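Local coordinates for protein peptidase family U32 (Geobacillus thermoleovorans, PDB 4HE6) that is of unknown function, forming the small all-beta C-terminal domain of a putative U32 family peptidase, at residues V36-P41 / V71-K76. Numbering follows the deposited sequence.
Sequences VEFFGP and VKFKVK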
loop_
_atom_site.group_PDB
_atom_site.type_symbol
_atom_site.label_atom_id
_atom_site.label_comp_id
_atom_site.label_asym_id
_atom_site.label_seq_id
_atom_site.Cartn_x
_atom_site.Cartn_y
_atom_site.Cartn_z
ATOM N N VAL A 36 2.510 8.193 -0.656
ATOM C CA VAL A 36 2.814 7.184 0.331
ATOM C C VAL A 36 4.288 6.876 0.320
ATOM O O VAL A 36 4.991 7.132 -0.639
ATOM C CB VAL A 36 1.960 5.896 0.135
ATOM C CG1 VAL A 36 0.486 6.212 0.239
ATOM C CG2 VAL A 36 2.298 5.244 -1.174
ATOM N N GLU A 37 4.750 6.277 1.387
ATOM C CA GLU A 37 6.096 5.738 1.508
ATOM C C GLU A 37 6.015 4.291 1.877
ATOM O O GLU A 37 5.312 3.919 2.829
ATOM C CB GLU A 37 6.895 6.511 2.583
ATOM C CG GLU A 37 8.375 6.123 2.567
ATOM C CD GLU A 37 9.184 6.772 3.647
ATOM O OE1 GLU A 37 10.331 7.180 3.353
ATOM O OE2 GLU A 37 8.746 6.899 4.795
ATOM N N PHE A 38 6.749 3.458 1.156
ATOM C CA PHE A 38 6.954 2.080 1.519
ATOM C C PHE A 38 8.263 1.963 2.270
ATOM O O PHE A 38 9.256 2.611 1.946
ATOM C CB PHE A 38 6.974 1.179 0.270
ATOM C CG PHE A 38 5.607 1.036 -0.347
ATOM C CD1 PHE A 38 5.215 1.821 -1.455
ATOM C CD2 PHE A 38 4.710 0.140 0.208
ATOM C CE1 PHE A 38 3.937 1.618 -1.959
ATOM C CE2 PHE A 38 3.448 -0.028 -0.354
ATOM C CZ PHE A 38 3.053 0.707 -1.445
ATOM N N PHE A 39 8.235 1.103 3.318
ATOM C CA PHE A 39 9.405 0.988 4.199
ATOM C C PHE A 39 9.470 -0.393 4.797
ATOM O O PHE A 39 8.550 -1.220 4.668
ATOM C CB PHE A 39 9.347 2.081 5.262
ATOM C CG PHE A 39 8.217 2.010 6.252
ATOM C CD1 PHE A 39 8.419 1.520 7.542
ATOM C CD2 PHE A 39 6.945 2.439 5.912
ATOM C CE1 PHE A 39 7.390 1.497 8.449
ATOM C CE2 PHE A 39 5.907 2.412 6.839
ATOM C CZ PHE A 39 6.110 1.945 8.112
ATOM N N GLY A 40 10.587 -0.630 5.432
ATOM C CA GLY A 40 10.894 -1.879 6.103
ATOM C C GLY A 40 12.235 -2.427 5.644
ATOM O O GLY A 40 12.853 -1.970 4.711
ATOM N N PRO A 41 12.687 -3.465 6.358
ATOM C CA PRO A 41 13.959 -4.013 6.033
ATOM C C PRO A 41 13.847 -4.666 4.612
ATOM O O PRO A 41 12.775 -5.126 4.202
ATOM C CB PRO A 41 14.261 -5.028 7.132
ATOM C CG PRO A 41 12.953 -5.285 7.754
ATOM C CD PRO A 41 12.068 -4.103 7.511
ATOM N N VAL A 71 -6.642 -4.398 -0.916
ATOM C CA VAL A 71 -6.729 -3.615 -2.139
ATOM C C VAL A 71 -5.441 -3.885 -2.976
ATOM O O VAL A 71 -4.450 -4.430 -2.467
ATOM C CB VAL A 71 -6.938 -2.126 -1.886
ATOM C CG1 VAL A 71 -8.202 -1.929 -1.064
ATOM C CG2 VAL A 71 -5.736 -1.494 -1.223
ATOM N N LYS A 72 -5.499 -3.485 -4.225
ATOM C CA LYS A 72 -4.405 -3.647 -5.173
ATOM C C LYS A 72 -4.150 -2.345 -5.908
ATOM O O LYS A 72 -5.074 -1.580 -6.189
ATOM C CB LYS A 72 -4.752 -4.752 -6.150
ATOM C CG LYS A 72 -4.911 -6.112 -5.488
ATOM C CD LYS A 72 -5.237 -7.221 -6.456
ATOM C CE LYS A 72 -5.105 -8.600 -5.811
ATOM N NZ LYS A 72 -4.620 -9.574 -6.839
ATOM N N PHE A 73 -2.892 -2.117 -6.254
ATOM C CA PHE A 73 -2.492 -0.980 -7.035
ATOM C C PHE A 73 -1.060 -1.177 -7.523
ATOM O O PHE A 73 -0.294 -1.976 -6.949
ATOM C CB PHE A 73 -2.633 0.350 -6.285
ATOM C CG PHE A 73 -2.033 0.420 -4.928
ATOM C CD1 PHE A 73 -2.706 -0.001 -3.794
ATOM C CD2 PHE A 73 -0.731 0.943 -4.785
ATOM C CE1 PHE A 73 -2.134 0.086 -2.554
ATOM C CE2 PHE A 73 -0.181 1.025 -3.534
ATOM C CZ PHE A 73 -0.885 0.617 -2.410
ATOM N N LYS A 74 -0.702 -0.464 -8.556
ATOM C CA LYS A 74 0.643 -0.466 -9.086
ATOM C C LYS A 74 1.609 0.235 -8.146
ATOM O O LYS A 74 1.289 1.305 -7.620
ATOM C CB LYS A 74 0.681 0.199 -10.464
ATOM C CG LYS A 74 1.942 0.017 -11.216
ATOM C CD LYS A 74 1.837 -1.106 -12.265
ATOM C CE LYS A 74 2.393 -0.604 -13.583
ATOM N NZ LYS A 74 1.867 0.776 -13.905
ATOM N N VAL A 75 2.807 -0.344 -7.996
ATOM C CA VAL A 75 3.860 0.317 -7.242
ATOM C C VAL A 75 5.083 0.485 -8.100
ATOM O O VAL A 75 5.352 -0.252 -9.065
ATOM C CB VAL A 75 4.162 -0.424 -5.913
ATOM C CG1 VAL A 75 2.900 -0.379 -4.990
ATOM C CG2 VAL A 75 4.637 -1.846 -6.144
ATOM N N LYS A 76 5.914 1.457 -7.707
ATOM C CA LYS A 76 7.019 1.905 -8.522
ATOM C C LYS A 76 8.331 1.166 -8.371
ATOM O O LYS A 76 9.223 1.304 -9.220
ATOM C CB LYS A 76 7.229 3.428 -8.232
ATOM C CG LYS A 76 6.147 4.254 -8.875
ATOM C CD LYS A 76 5.995 4.127 -10.359
ATOM C CE LYS A 76 7.234 4.364 -11.191
ATOM N NZ LYS A 76 7.102 4.126 -12.665
#
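Phe73 and Val75 of the 71-76 segment meet the outer end of one aromatic ring, that of Phe38, in the middle of the domain. Phe73 comes first along the chain. With chi1 at 50° its ring sits over its own backbone, flanked by N and C, its CE2-CZ edge facing Phe38, and the two phenylalanines reach for each other from opposite directions. They meet rim against rim: Phe73 CE2 stands 3.9 Å from Phe38 CZ, each atom near the plane of the other ring, and Phe73 CZ follows at 4.1 Å from the same Phe38 CZ. Between these two rings neither face is used, an edge-to-edge apolar contact rather than a stack. Two residues on, just past the strand end, Val75 also directs its side chain toward the 36-41 segment. A single branch does the touching: CG1, anti to the carbonyl carbon (chi1 -64°), comes obliquely on the Phe38 ring and rests 3.7 Å from its CZ and 3.8 Å from its CE1. The valine crosses the Phe38 side chain at about a right angle. Phe38 CZ is thus shared by both partners. No hydrogen bond links the segments, whose nearest CA atoms, those of Phe38 and Val75, remain 9.5 Å apart; side chains alone bridge the gap, burying a modest 106 Å² close to the centre of the chain. Met85, on strand 84-87, touches both Phe38 and Phe73, while Gln48 lies against Phe38 and Val75 and hydrogen-bonds the backbone on both sides of Val75, at Lys74 O and Lys76 N. The contact therefore joins two non-adjacent strands of the antiparallel sheet through the buried core of the domain: 35-39, paired with 46-49 and 84-87, and 70-74, paired with 21-26 and 53-55.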